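Local coordinates for L-glyceraldehyde 3-phosphate reductase (Clostridium beijerinckii, PDB 6HG6), which binds NADPH and, as an aldo-keto reductase with a TIM-barrel fold, probably reduces aldehydes such as furfural, at residues Gly166-Asn171 with Ile191-Tyr196; Cys187-Asn192 with Asn215-Ile220; Gly111-Ile116 with Met150-Thr155; Ser197-Thr202 with Pro224-Thr229. One frame throughout, in Å; residues are numbered along the deposited sequence.

Overall arrangement
Contact 3 comes first along the chain. It closes the loop from helix 113-127 through barrel strand 132-137 to helix 146-158, on the outside of the barrel. Contact 1 then pairs strand 162-168 with strand 189-195, closing the loop over helix 172-184. Contact 2 begins on that second strand, sharing Ile191 and Asn192, and pairs it with strand 218-222. Contact 4 opens at 197-202, before contact 2 has closed, and ends at 224-229, so these two cross. No contact nests in another. Contacts 1 and 4 both touch NADPH, contact 1 at the nicotinamide and contact 4 at the diphosphate. Contacts 3 and 4 have centres about 30 Å apart.

Contact 1: residues Gly166-Asn171 with Ile191-Tyr196; sequences GISNYN and INQNRY. With NDP (NADPH dihydro-nicotinamide-adenine-dinucleotide phosphate), chain B.
The flat carboxamide of Asn194 reaches across to the backbone of Tyr170. Its ND2 donates to Tyr170 O over 3.0 Å, and that oxygen lies 16° out of the amide plane. The Tyr170 ring carries Ile167 CD1 on one face, offset toward the rim, and has Ser168 C in plane at its edge; its OH bonds to His137. The two segments are the parallel strands of a beta-alpha-beta unit of the TIM barrel, with helix 172-184 between them. Ile167 N donates to Ile191 O, and Gln193 N returns a bond to Ile167 O (2.9 Å). Past the strand end, Asn169 N also meets Gln193 O. On the side facing helix 172-184, Ile167 and Asn192 lie side by side, CG1 and OD1 being 3.3 Å apart. Ser168 and Gln193 instead point to the NADPH site. A chi1 of -176° turns Ser168 OG away from its own N, to 2.7 Å from Gln193 O and 2.9 Å from O7N of the nicotinamide amide. One hydroxyl proton serves two possible acceptors. The extended Gln193 side chain brings its amide up to the nicotinamide. Asn169 ND2 bonds to His138 O. On the other branch of this amide, a water donates to Asn169 OD1 (2.6 Å) and accepts from Arg195 N.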
# COMPACT_ATOMS: atom_id res chain seq x y z
N GLY A 166 -2.70 11.49 -2.79
CA GLY A 166 -2.82 10.68 -1.58
C GLY A 166 -1.86 11.21 -0.53
O GLY A 166 -0.92 11.97 -0.89
N ILE A 167 -2.03 10.78 0.72
CA ILE A 167 -1.06 11.08 1.80
C ILE A 167 -0.78 9.78 2.53
O ILE A 167 -1.62 8.85 2.47
CB ILE A 167 -1.50 12.23 2.72
CG1 ILE A 167 -2.73 11.87 3.54
CG2 ILE A 167 -1.67 13.52 1.92
CD1 ILE A 167 -3.23 12.98 4.42
N SER A 168 0.39 9.70 3.13
CA SER A 168 0.83 8.46 3.80
C SER A 168 1.38 8.77 5.18
O SER A 168 2.07 9.77 5.35
CB SER A 168 1.81 7.70 2.92
OG SER A 168 2.16 6.46 3.50
N ASN A 169 1.09 7.89 6.14
CA ASN A 169 1.64 8.01 7.50
C ASN A 169 1.08 9.25 8.22
O ASN A 169 1.69 9.66 9.25
CB ASN A 169 3.17 7.99 7.45
CG ASN A 169 3.69 6.68 6.89
OD1 ASN A 169 3.40 5.62 7.45
ND2 ASN A 169 4.48 6.75 5.83
N TYR A 170 -0.04 9.81 7.77
CA TYR A 170 -0.65 10.95 8.49
C TYR A 170 -1.47 10.44 9.67
O TYR A 170 -1.97 9.30 9.63
CB TYR A 170 -1.50 11.80 7.54
CG TYR A 170 -0.70 12.83 6.81
CD1 TYR A 170 0.38 12.49 6.04
CD2 TYR A 170 -1.05 14.17 6.89
CE1 TYR A 170 1.05 13.45 5.28
CE2 TYR A 170 -0.33 15.14 6.23
CZ TYR A 170 0.73 14.79 5.42
OH TYR A 170 1.39 15.80 4.74
N ASN A 171 -1.55 11.25 10.73
CA ASN A 171 -2.51 10.99 11.83
C ASN A 171 -3.88 11.59 11.45
O ASN A 171 -4.00 12.26 10.41
CB ASN A 171 -1.96 11.43 13.19
CG ASN A 171 -1.63 12.90 13.28
OD1 ASN A 171 -2.06 13.69 12.45
ND2 ASN A 171 -0.92 13.30 14.32
N ILE A 191 -7.08 8.98 -0.88
CA ILE A 191 -6.46 7.78 -0.26
C ILE A 191 -5.41 8.15 0.79
O ILE A 191 -4.55 9.01 0.55
CB ILE A 191 -5.88 6.85 -1.35
CG1 ILE A 191 -5.50 5.45 -0.83
CG2 ILE A 191 -4.70 7.50 -2.05
CD1 ILE A 191 -6.64 4.66 -0.31
N ASN A 192 -5.47 7.44 1.91
CA ASN A 192 -4.42 7.44 2.96
C ASN A 192 -3.72 6.08 2.91
O ASN A 192 -4.42 5.06 2.83
CB ASN A 192 -5.04 7.57 4.33
CG ASN A 192 -5.64 8.92 4.54
OD1 ASN A 192 -4.91 9.81 4.94
ND2 ASN A 192 -6.96 9.03 4.33
N GLN A 193 -2.40 6.07 3.00
CA GLN A 193 -1.61 4.83 3.10
C GLN A 193 -0.96 4.80 4.47
O GLN A 193 -0.15 5.68 4.76
CB GLN A 193 -0.60 4.68 1.97
CG GLN A 193 0.20 3.41 2.10
CD GLN A 193 0.99 3.13 0.84
OE1 GLN A 193 0.51 3.31 -0.28
NE2 GLN A 193 2.21 2.71 1.06
N ASN A 194 -1.30 3.82 5.28
CA ASN A 194 -0.85 3.73 6.68
C ASN A 194 -0.53 2.29 7.08
O ASN A 194 -1.14 1.35 6.57
CB ASN A 194 -1.86 4.34 7.66
CG ASN A 194 -2.07 5.83 7.50
OD1 ASN A 194 -2.69 6.25 6.52
ND2 ASN A 194 -1.55 6.62 8.44
N ARG A 195 0.42 2.15 7.99
CA ARG A 195 0.80 0.83 8.54
C ARG A 195 -0.35 0.37 9.42
O ARG A 195 -0.81 1.17 10.23
CB ARG A 195 2.08 0.93 9.38
CG ARG A 195 2.70 -0.42 9.73
CD ARG A 195 4.09 -0.36 10.39
NE ARG A 195 5.04 0.43 9.63
CZ ARG A 195 5.30 1.73 9.81
NH1 ARG A 195 4.69 2.43 10.76
NH2 ARG A 195 6.17 2.34 9.01
N TYR A 196 -0.79 -0.87 9.25
CA TYR A 196 -1.89 -1.46 10.04
C TYR A 196 -1.78 -2.96 10.05
O TYR A 196 -1.63 -3.54 8.97
CB TYR A 196 -3.23 -1.03 9.44
CG TYR A 196 -4.46 -1.30 10.27
CD1 TYR A 196 -4.48 -1.14 11.64
CD2 TYR A 196 -5.64 -1.70 9.66
CE1 TYR A 196 -5.63 -1.41 12.39
CE2 TYR A 196 -6.80 -1.91 10.38
CZ TYR A 196 -6.81 -1.77 11.76
OH TYR A 196 -7.96 -2.02 12.45
PA NDP B . 3.68 -7.54 4.14
O1A NDP B . 3.47 -7.19 5.57
O2A NDP B . 2.62 -8.10 3.24
O5B NDP B . 5.01 -8.43 3.99
C5B NDP B . 5.40 -8.91 2.68
C4B NDP B . 6.41 -10.02 2.84
O4B NDP B . 5.82 -11.05 3.67
C3B NDP B . 6.84 -10.75 1.56
O3B NDP B . 7.95 -10.14 0.90
C2B NDP B . 7.20 -12.12 2.11
O2B NDP B . 8.50 -12.01 2.70
C1B NDP B . 6.15 -12.33 3.19
N9A NDP B . 4.91 -12.95 2.75
C8A NDP B . 3.97 -12.44 1.89
N7A NDP B . 2.92 -13.21 1.73
C5A NDP B . 3.18 -14.31 2.54
C6A NDP B . 2.46 -15.48 2.81
N6A NDP B . 1.27 -15.75 2.27
N1A NDP B . 3.00 -16.38 3.67
C2A NDP B . 4.20 -16.10 4.21
N3A NDP B . 4.97 -15.03 4.04
C4A NDP B . 4.40 -14.16 3.18
O3 NDP B . 4.10 -6.19 3.37
PN NDP B . 5.41 -5.26 3.33
O1N NDP B . 6.35 -5.86 2.35
O2N NDP B . 5.88 -4.92 4.71
O5D NDP B . 4.77 -3.92 2.69
C5D NDP B . 3.90 -4.07 1.54
C4D NDP B . 3.92 -2.80 0.73
O4D NDP B . 3.43 -1.72 1.54
C3D NDP B . 5.29 -2.29 0.27
O3D NDP B . 5.74 -3.03 -0.85
C2D NDP B . 4.95 -0.83 -0.03
O2D NDP B . 4.32 -0.72 -1.28
C1D NDP B . 3.98 -0.48 1.10
N1N NDP B . 4.66 0.19 2.24
C2N NDP B . 4.41 1.52 2.49
C3N NDP B . 5.19 2.26 3.33
C7N NDP B . 4.86 3.71 3.55
O7N NDP B . 3.96 4.27 2.88
N7N NDP B . 5.58 4.37 4.45
C4N NDP B . 6.34 1.57 4.01
C5N NDP B . 6.39 0.10 3.82
C6N NDP B . 5.53 -0.52 3.04
P2B NDP B . 9.44 -13.32 2.67
O1X NDP B . 9.15 -14.24 1.49
O2X NDP B . 10.85 -12.75 2.60
O3X NDP B . 9.13 -13.97 4.01
O HOH W 1 1.48 4.70 8.91
O HOH W 2 6.13 4.86 9.07
O HOH W 3 -2.03 8.86 5.87

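Contact 2: residues Cys187-Asn192 with Asn215-Ile220; sequences CPFVIN and NGKGII
Strand 189-192 runs parallel to strand 218-220, Ile191 beside Gly218 and Asn192 beside Ile219, with the strand axes 4.5 Å apart at closest and 35° from one another. These are neighbouring strands of the eight-stranded TIM barrel. Gly218 N donates to Val190 O, Asn192 N to Gly218 O, and Ile220 N to Asn192 O. Gly218 O takes a second, weak bond from Asn192 ND2 (3.3 Å).

Ile191 packs where Gly218 has no side chain: its CD1 sits 3.4 Å from Gly218 C. With a chi1 of -167°, CG1 is the branch of Ile191 that is carried to Ile220 CG2, 3.8 Å away. Both isoleucines lie on the same side of the sheet as Gln193, which touches Ile220. Ile219 and Asn192 share the other side and pack against helix 208-214.

Lys217 joins the strands at their N-terminal ends. It follows Gly216, the positive-phi residue of a Schellman motif that ends helix 208-214. A bend at chi2 (-62°) sends the lysine chain across the Phe189 side chain at about a right angle. CD lies 4.0 Å above one face of the Phe189 ring, offset toward its rim. The ammonium goes on to the backbone of the same residue: Lys217 NZ donates to Phe189 O over 2.9 Å, tilted out of the carbonyl plane.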
# COMPACT_ATOMS: atom_id res chain seq x y z
N CYS A 187 -8.49 19.77 -5.46
CA CYS A 187 -7.56 18.72 -5.85
C CYS A 187 -8.11 17.38 -5.40
O CYS A 187 -8.31 17.19 -4.19
CB CYS A 187 -6.21 18.93 -5.21
SG CYS A 187 -5.00 17.70 -5.74
N PRO A 188 -8.37 16.45 -6.34
CA PRO A 188 -8.80 15.10 -5.96
C PRO A 188 -7.83 14.49 -4.94
O PRO A 188 -6.66 14.38 -5.20
CB PRO A 188 -8.76 14.30 -7.27
CG PRO A 188 -8.92 15.37 -8.36
CD PRO A 188 -8.28 16.62 -7.80
N PHE A 189 -8.37 14.06 -3.82
CA PHE A 189 -7.60 13.50 -2.70
C PHE A 189 -8.45 12.32 -2.21
O PHE A 189 -9.54 12.57 -1.73
CB PHE A 189 -7.36 14.56 -1.62
CG PHE A 189 -6.89 13.96 -0.32
CD1 PHE A 189 -5.99 12.92 -0.31
CD2 PHE A 189 -7.36 14.42 0.89
CE1 PHE A 189 -5.62 12.30 0.89
CE2 PHE A 189 -6.95 13.85 2.10
CZ PHE A 189 -6.10 12.77 2.09
N VAL A 190 -7.99 11.10 -2.40
CA VAL A 190 -8.92 9.98 -2.16
C VAL A 190 -8.34 8.91 -1.25
O VAL A 190 -9.12 7.96 -0.94
CB VAL A 190 -9.35 9.37 -3.51
CG1 VAL A 190 -10.08 10.38 -4.40
CG2 VAL A 190 -8.17 8.72 -4.20
N ILE A 191 -7.08 8.98 -0.88
CA ILE A 191 -6.46 7.78 -0.26
C ILE A 191 -5.41 8.15 0.79
O ILE A 191 -4.55 9.01 0.55
CB ILE A 191 -5.88 6.85 -1.35
CG1 ILE A 191 -5.50 5.45 -0.83
CG2 ILE A 191 -4.70 7.50 -2.05
CD1 ILE A 191 -6.64 4.66 -0.31
N ASN A 192 -5.47 7.44 1.91
CA ASN A 192 -4.42 7.44 2.96
C ASN A 192 -3.72 6.08 2.91
O ASN A 192 -4.42 5.06 2.83
CB ASN A 192 -5.04 7.57 4.33
CG ASN A 192 -5.64 8.92 4.54
OD1 ASN A 192 -4.91 9.81 4.94
ND2 ASN A 192 -6.96 9.03 4.33
N ASN A 215 -14.45 11.43 6.61
CA ASN A 215 -14.19 12.41 5.52
C ASN A 215 -14.27 11.75 4.13
O ASN A 215 -13.87 12.38 3.13
CB ASN A 215 -12.89 13.16 5.74
CG ASN A 215 -12.98 14.07 6.94
OD1 ASN A 215 -13.36 15.24 6.79
ND2 ASN A 215 -12.71 13.56 8.14
N GLY A 216 -14.71 10.50 4.08
CA GLY A 216 -14.86 9.73 2.83
C GLY A 216 -13.57 9.50 2.09
O GLY A 216 -13.60 9.45 0.86
N LYS A 217 -12.45 9.31 2.80
CA LYS A 217 -11.15 8.98 2.21
C LYS A 217 -10.87 7.49 2.38
O LYS A 217 -11.23 6.90 3.43
CB LYS A 217 -10.03 9.78 2.87
CG LYS A 217 -10.31 11.25 2.98
CD LYS A 217 -10.47 11.91 1.59
CE LYS A 217 -10.79 13.39 1.73
NZ LYS A 217 -10.93 14.03 0.42
N GLY A 218 -10.27 6.89 1.36
CA GLY A 218 -9.87 5.49 1.43
C GLY A 218 -8.67 5.31 2.35
O GLY A 218 -8.00 6.31 2.74
N ILE A 219 -8.44 4.06 2.72
CA ILE A 219 -7.24 3.65 3.46
C ILE A 219 -6.65 2.45 2.76
O ILE A 219 -7.35 1.48 2.52
CB ILE A 219 -7.52 3.30 4.93
CG1 ILE A 219 -8.24 4.44 5.65
CG2 ILE A 219 -6.20 2.90 5.60
CD1 ILE A 219 -8.78 4.09 6.98
N ILE A 220 -5.35 2.46 2.55
CA ILE A 220 -4.65 1.25 2.05
C ILE A 220 -3.64 0.94 3.15
O ILE A 220 -2.86 1.81 3.56
CB ILE A 220 -4.09 1.43 0.61
CG1 ILE A 220 -3.37 0.16 0.18
CG2 ILE A 220 -3.18 2.65 0.43
CD1 ILE A 220 -2.95 0.17 -1.28

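Contact 3: residues Gly111-Ile116 with Met150-Thr155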
# COMPACT_ATOMS: atom_id res chain seq x y z
N GLY A 111 9.05 16.62 2.06
CA GLY A 111 8.05 17.82 2.24
C GLY A 111 8.09 19.22 1.51
O GLY A 111 6.99 19.89 1.31
N SER A 112 9.23 19.84 1.16
CA SER A 112 9.21 21.09 0.37
C SER A 112 8.60 20.88 -1.02
O SER A 112 8.70 19.77 -1.57
CB SER A 112 10.60 21.68 0.21
OG SER A 112 11.43 20.83 -0.60
N ARG A 113 8.05 21.94 -1.62
CA ARG A 113 7.59 21.95 -3.02
C ARG A 113 8.78 21.56 -3.93
O ARG A 113 8.60 20.75 -4.82
CB ARG A 113 7.05 23.34 -3.36
CG ARG A 113 6.64 23.53 -4.81
CD ARG A 113 6.16 24.95 -4.94
NE ARG A 113 5.64 25.18 -6.26
CZ ARG A 113 4.44 24.80 -6.69
NH1 ARG A 113 3.60 24.21 -5.85
NH2 ARG A 113 4.10 25.06 -7.95
N LYS A 114 9.98 22.09 -3.67
CA LYS A 114 11.17 21.76 -4.49
C LYS A 114 11.38 20.24 -4.54
O LYS A 114 11.43 19.68 -5.62
CB LYS A 114 12.39 22.49 -3.93
CG LYS A 114 13.72 21.91 -4.34
CD LYS A 114 14.04 22.08 -5.80
CE LYS A 114 15.53 21.82 -6.05
NZ LYS A 114 15.93 22.14 -7.43
N TYR A 115 11.44 19.58 -3.39
CA TYR A 115 11.70 18.13 -3.36
C TYR A 115 10.54 17.38 -4.01
O TYR A 115 10.76 16.47 -4.82
CB TYR A 115 11.96 17.70 -1.92
CG TYR A 115 11.91 16.21 -1.72
CD1 TYR A 115 12.60 15.34 -2.54
CD2 TYR A 115 11.17 15.68 -0.68
CE1 TYR A 115 12.54 13.97 -2.33
CE2 TYR A 115 11.12 14.32 -0.45
CZ TYR A 115 11.81 13.46 -1.29
OH TYR A 115 11.70 12.11 -1.09
N ILE A 116 9.32 17.70 -3.60
CA ILE A 116 8.14 16.92 -4.04
C ILE A 116 8.07 16.98 -5.56
O ILE A 116 7.94 15.94 -6.20
CB ILE A 116 6.87 17.38 -3.31
CG1 ILE A 116 6.93 17.01 -1.83
CG2 ILE A 116 5.66 16.86 -4.03
CD1 ILE A 116 5.78 17.61 -1.01
N MET A 150 0.88 20.28 0.39
CA MET A 150 -0.41 19.96 -0.27
C MET A 150 -0.50 20.73 -1.60
O MET A 150 -0.96 20.13 -2.59
CB MET A 150 -1.59 20.28 0.65
CG MET A 150 -1.66 19.37 1.91
SD MET A 150 -1.60 17.59 1.58
CE MET A 150 0.15 17.21 1.76
N MET A 151 -0.03 21.96 -1.66
CA MET A 151 -0.03 22.72 -2.94
C MET A 151 0.90 22.03 -3.95
O MET A 151 0.63 22.11 -5.15
CB MET A 151 0.36 24.18 -2.72
CG MET A 151 -0.77 24.97 -2.11
SD MET A 151 -0.37 26.73 -1.89
CE MET A 151 -0.17 27.11 -3.63
N ALA A 152 1.96 21.36 -3.49
CA ALA A 152 2.85 20.59 -4.37
C ALA A 152 2.07 19.41 -4.96
O ALA A 152 2.19 19.18 -6.17
CB ALA A 152 4.10 20.15 -3.61
N LEU A 153 1.28 18.68 -4.16
CA LEU A 153 0.46 17.57 -4.71
C LEU A 153 -0.53 18.17 -5.72
O LEU A 153 -0.77 17.58 -6.80
CB LEU A 153 -0.28 16.86 -3.58
CG LEU A 153 0.57 16.17 -2.53
CD1 LEU A 153 -0.30 15.35 -1.60
CD2 LEU A 153 1.58 15.27 -3.18
N ASP A 154 -1.12 19.30 -5.39
CA ASP A 154 -2.09 19.96 -6.28
C ASP A 154 -1.40 20.34 -7.62
O ASP A 154 -1.98 20.11 -8.69
CB ASP A 154 -2.70 21.18 -5.62
CG ASP A 154 -3.67 21.92 -6.54
OD1 ASP A 154 -4.68 21.27 -6.96
OD2 ASP A 154 -3.38 23.11 -6.86
N THR A 155 -0.19 20.87 -7.57
CA THR A 155 0.55 21.21 -8.79
C THR A 155 0.77 19.93 -9.61
O THR A 155 0.58 19.99 -10.83
CB THR A 155 1.87 21.89 -8.45
OG1 THR A 155 1.54 23.14 -7.83
CG2 THR A 155 2.73 22.06 -9.67
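The polar part of this contact is Arg113 gripping Thr155. NH1 and NH2 of the guanidinium both point at the one hydroxyl, Thr155 OG1, at 3.1 Å and 3.2 Å. The oxygen lies near the guanidinium plane, at its end-on edge. The arginine chain is extended from CG to NE, with CG anti to the backbone N (chi1 175°), which gives it the length to span the gap. Thr155 OG1 is itself a donor, making a hydrogen bond back one helical turn to Met151 O (3.0 Å). That carbonyl also takes the regular helix bond from Thr155 N, and the two donors come from opposite faces of its plane. The hydroxyl proton is thus committed, and OG1 turns its acceptor side to the arginine.

The two helices, 113-127 and 146-158, belong to the outer layer of the TIM barrel, on either side of strand 132-137 in sequence.

Apolar packing lies deeper. Ala152 CB points at helix 113-127 and meets Ile116 CG2 at 3.7 Å. Its small size lets the backbones come close, with the CA atoms of Arg113 and Ala152 5.1 Å apart. Ile116 and Leu153 both rest on Phe135 of the barrel strand.

A capping bond orders the start of helix 113-127. Ser112 OG, at the N-cap, accepts from Tyr115 N at 3.1 Å. Separately, Arg113 N hydrogen-bonds to Glu148 OE2 of the partner helix.

Contact 4: residues Ser197-Thr202 with Pro224-Thr229. With NDP (NADPH dihydro-nicotinamide-adenine-dinucleotide phosphate), chain B.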
# COMPACT_ATOMS: atom_id res chain seq x y z
N SER A 197 -1.81 -3.56 11.23
CA SER A 197 -1.79 -5.03 11.38
C SER A 197 -2.44 -5.39 12.70
O SER A 197 -2.67 -4.51 13.53
CB SER A 197 -0.39 -5.58 11.36
OG SER A 197 0.28 -5.17 12.54
N ILE A 198 -2.65 -6.68 12.92
CA ILE A 198 -3.10 -7.16 14.25
C ILE A 198 -2.15 -6.61 15.33
O ILE A 198 -2.66 -6.31 16.43
CB ILE A 198 -3.18 -8.69 14.23
CG1 ILE A 198 -4.38 -9.11 13.37
CG2 ILE A 198 -3.25 -9.25 15.63
CD1 ILE A 198 -4.49 -10.59 13.14
N PHE A 199 -0.84 -6.48 15.06
CA PHE A 199 0.17 -6.02 16.05
C PHE A 199 0.43 -4.50 16.01
O PHE A 199 1.13 -3.99 16.92
CB PHE A 199 1.48 -6.79 15.87
CG PHE A 199 1.42 -8.20 16.38
CD1 PHE A 199 0.92 -8.48 17.64
CD2 PHE A 199 1.83 -9.25 15.58
CE1 PHE A 199 0.87 -9.78 18.11
CE2 PHE A 199 1.79 -10.56 16.06
CZ PHE A 199 1.27 -10.82 17.30
N ASP A 200 -0.15 -3.77 15.07
CA ASP A 200 0.05 -2.31 15.00
C ASP A 200 -1.30 -1.62 14.84
O ASP A 200 -1.81 -1.54 13.71
CB ASP A 200 1.04 -1.94 13.90
CG ASP A 200 1.40 -0.47 13.95
OD1 ASP A 200 0.74 0.28 14.70
OD2 ASP A 200 2.35 -0.10 13.26
N ARG A 201 -1.82 -1.10 15.95
CA ARG A 201 -3.15 -0.46 16.00
C ARG A 201 -3.04 1.05 15.93
O ARG A 201 -3.99 1.73 16.36
CB ARG A 201 -3.84 -0.89 17.30
CG ARG A 201 -3.92 -2.39 17.47
CD ARG A 201 -4.52 -3.13 16.28
NE ARG A 201 -4.78 -4.53 16.64
CZ ARG A 201 -5.90 -5.01 17.18
NH1 ARG A 201 -5.97 -6.29 17.48
NH2 ARG A 201 -6.95 -4.24 17.43
N THR A 202 -1.90 1.59 15.49
CA THR A 202 -1.67 3.05 15.46
C THR A 202 -2.87 3.79 14.87
O THR A 202 -3.33 4.76 15.52
CB THR A 202 -0.38 3.42 14.70
OG1 THR A 202 0.68 2.81 15.41
CG2 THR A 202 -0.15 4.92 14.63
N PRO A 224 0.83 -5.48 6.73
CA PRO A 224 -0.17 -6.27 7.46
C PRO A 224 0.38 -7.53 8.14
O PRO A 224 -0.32 -8.08 8.99
CB PRO A 224 -1.12 -6.71 6.35
CG PRO A 224 -0.24 -6.70 5.10
CD PRO A 224 0.59 -5.46 5.28
N LEU A 225 1.57 -8.02 7.72
CA LEU A 225 2.15 -9.25 8.30
C LEU A 225 3.19 -8.92 9.37
O LEU A 225 3.78 -9.86 9.91
CB LEU A 225 2.69 -10.18 7.21
CG LEU A 225 1.67 -10.50 6.12
CD1 LEU A 225 2.26 -11.38 5.03
CD2 LEU A 225 0.41 -11.11 6.70
N ALA A 226 3.29 -7.65 9.77
CA ALA A 226 4.10 -7.20 10.93
C ALA A 226 5.50 -7.85 10.92
O ALA A 226 5.80 -8.60 11.86
CB ALA A 226 3.34 -7.54 12.19
N GLN A 227 6.29 -7.57 9.88
CA GLN A 227 7.69 -8.05 9.67
C GLN A 227 7.80 -9.57 9.82
O GLN A 227 8.75 -10.03 10.47
CB GLN A 227 8.69 -7.42 10.64
CG GLN A 227 8.91 -5.92 10.45
CD GLN A 227 8.18 -5.07 11.46
OE1 GLN A 227 7.11 -5.43 11.98
NE2 GLN A 227 8.75 -3.91 11.75
N GLY A 228 6.89 -10.33 9.22
CA GLY A 228 6.91 -11.81 9.24
C GLY A 228 6.37 -12.39 10.54
O GLY A 228 6.26 -13.64 10.61
N THR A 229 6.05 -11.58 11.55
CA THR A 229 5.51 -12.11 12.84
C THR A 229 4.11 -12.67 12.62
O THR A 229 3.73 -13.57 13.38
CB THR A 229 5.52 -11.10 13.99
OG1 THR A 229 4.72 -9.95 13.67
CG2 THR A 229 6.94 -10.69 14.35
PA NDP B . 3.68 -7.54 4.14
O1A NDP B . 3.47 -7.19 5.57
O2A NDP B . 2.62 -8.10 3.24
O5B NDP B . 5.01 -8.43 3.99
C5B NDP B . 5.40 -8.91 2.68
C4B NDP B . 6.41 -10.02 2.84
O4B NDP B . 5.82 -11.05 3.67
C3B NDP B . 6.84 -10.75 1.56
O3B NDP B . 7.95 -10.14 0.90
C2B NDP B . 7.20 -12.12 2.11
O2B NDP B . 8.50 -12.01 2.70
C1B NDP B . 6.15 -12.33 3.19
N9A NDP B . 4.91 -12.95 2.75
C8A NDP B . 3.97 -12.44 1.89
N7A NDP B . 2.92 -13.21 1.73
C5A NDP B . 3.18 -14.31 2.54
C6A NDP B . 2.46 -15.48 2.81
N6A NDP B . 1.27 -15.75 2.27
N1A NDP B . 3.00 -16.38 3.67
C2A NDP B . 4.20 -16.10 4.21
N3A NDP B . 4.97 -15.03 4.04
C4A NDP B . 4.40 -14.16 3.18
O3 NDP B . 4.10 -6.19 3.37
PN NDP B . 5.41 -5.26 3.33
O1N NDP B . 6.35 -5.86 2.35
O2N NDP B . 5.88 -4.92 4.71
O5D NDP B . 4.77 -3.92 2.69
C5D NDP B . 3.90 -4.07 1.54
C4D NDP B . 3.92 -2.80 0.73
O4D NDP B . 3.43 -1.72 1.54
C3D NDP B . 5.29 -2.29 0.27
O3D NDP B . 5.74 -3.03 -0.85
C2D NDP B . 4.95 -0.83 -0.03
O2D NDP B . 4.32 -0.72 -1.28
C1D NDP B . 3.98 -0.48 1.10
N1N NDP B . 4.66 0.19 2.24
C2N NDP B . 4.41 1.52 2.49
C3N NDP B . 5.19 2.26 3.33
C7N NDP B . 4.86 3.71 3.55
O7N NDP B . 3.96 4.27 2.88
N7N NDP B . 5.58 4.37 4.45
C4N NDP B . 6.34 1.57 4.01
C5N NDP B . 6.39 0.10 3.82
C6N NDP B . 5.53 -0.52 3.04
P2B NDP B . 9.44 -13.32 2.67
O1X NDP B . 9.15 -14.24 1.49
O2X NDP B . 10.85 -12.75 2.60
O3X NDP B . 9.13 -13.97 4.01
O HOH W 4 -2.71 -8.01 10.31
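Beside the diphosphate of NADPH, the cofactor pocket is lined by Pro224 and Leu225, and behind them Ser197 and Phe199 pack on the same loop. Leu225 N donates to the cofactor oxygen O1A over 3.0 Å, and Pro224 CD lies 3.4 Å from that oxygen. On the other side of the loop, Ser197 CB approaches Pro224 O at 3.4 Å. A water links the two loops: it accepts from Ile198 N and donates to Pro224 O (2.7 Å). Ala226 CB meets the Phe199 ring at its edge, near the ring plane, 4.1 Å from CD2. The ring also makes a cation-pi contact with Lys260. Thr229 OG1 lies 3.5 Å from Phe199 CD2. It also sits unusually close to Ala226 O, at a doubtful 2.5 Å. The type I' turn from Ala226 to Thr229 is closed by Thr229 N to Ala226 O (3.0 Å). Ser197 to Asp200 form a type I turn, closed by Asp200 N to Ser197 O. No direct hydrogen bond joins the two loops; they meet through van der Waals packing and one water, which leaves Leu225 N to the diphosphate.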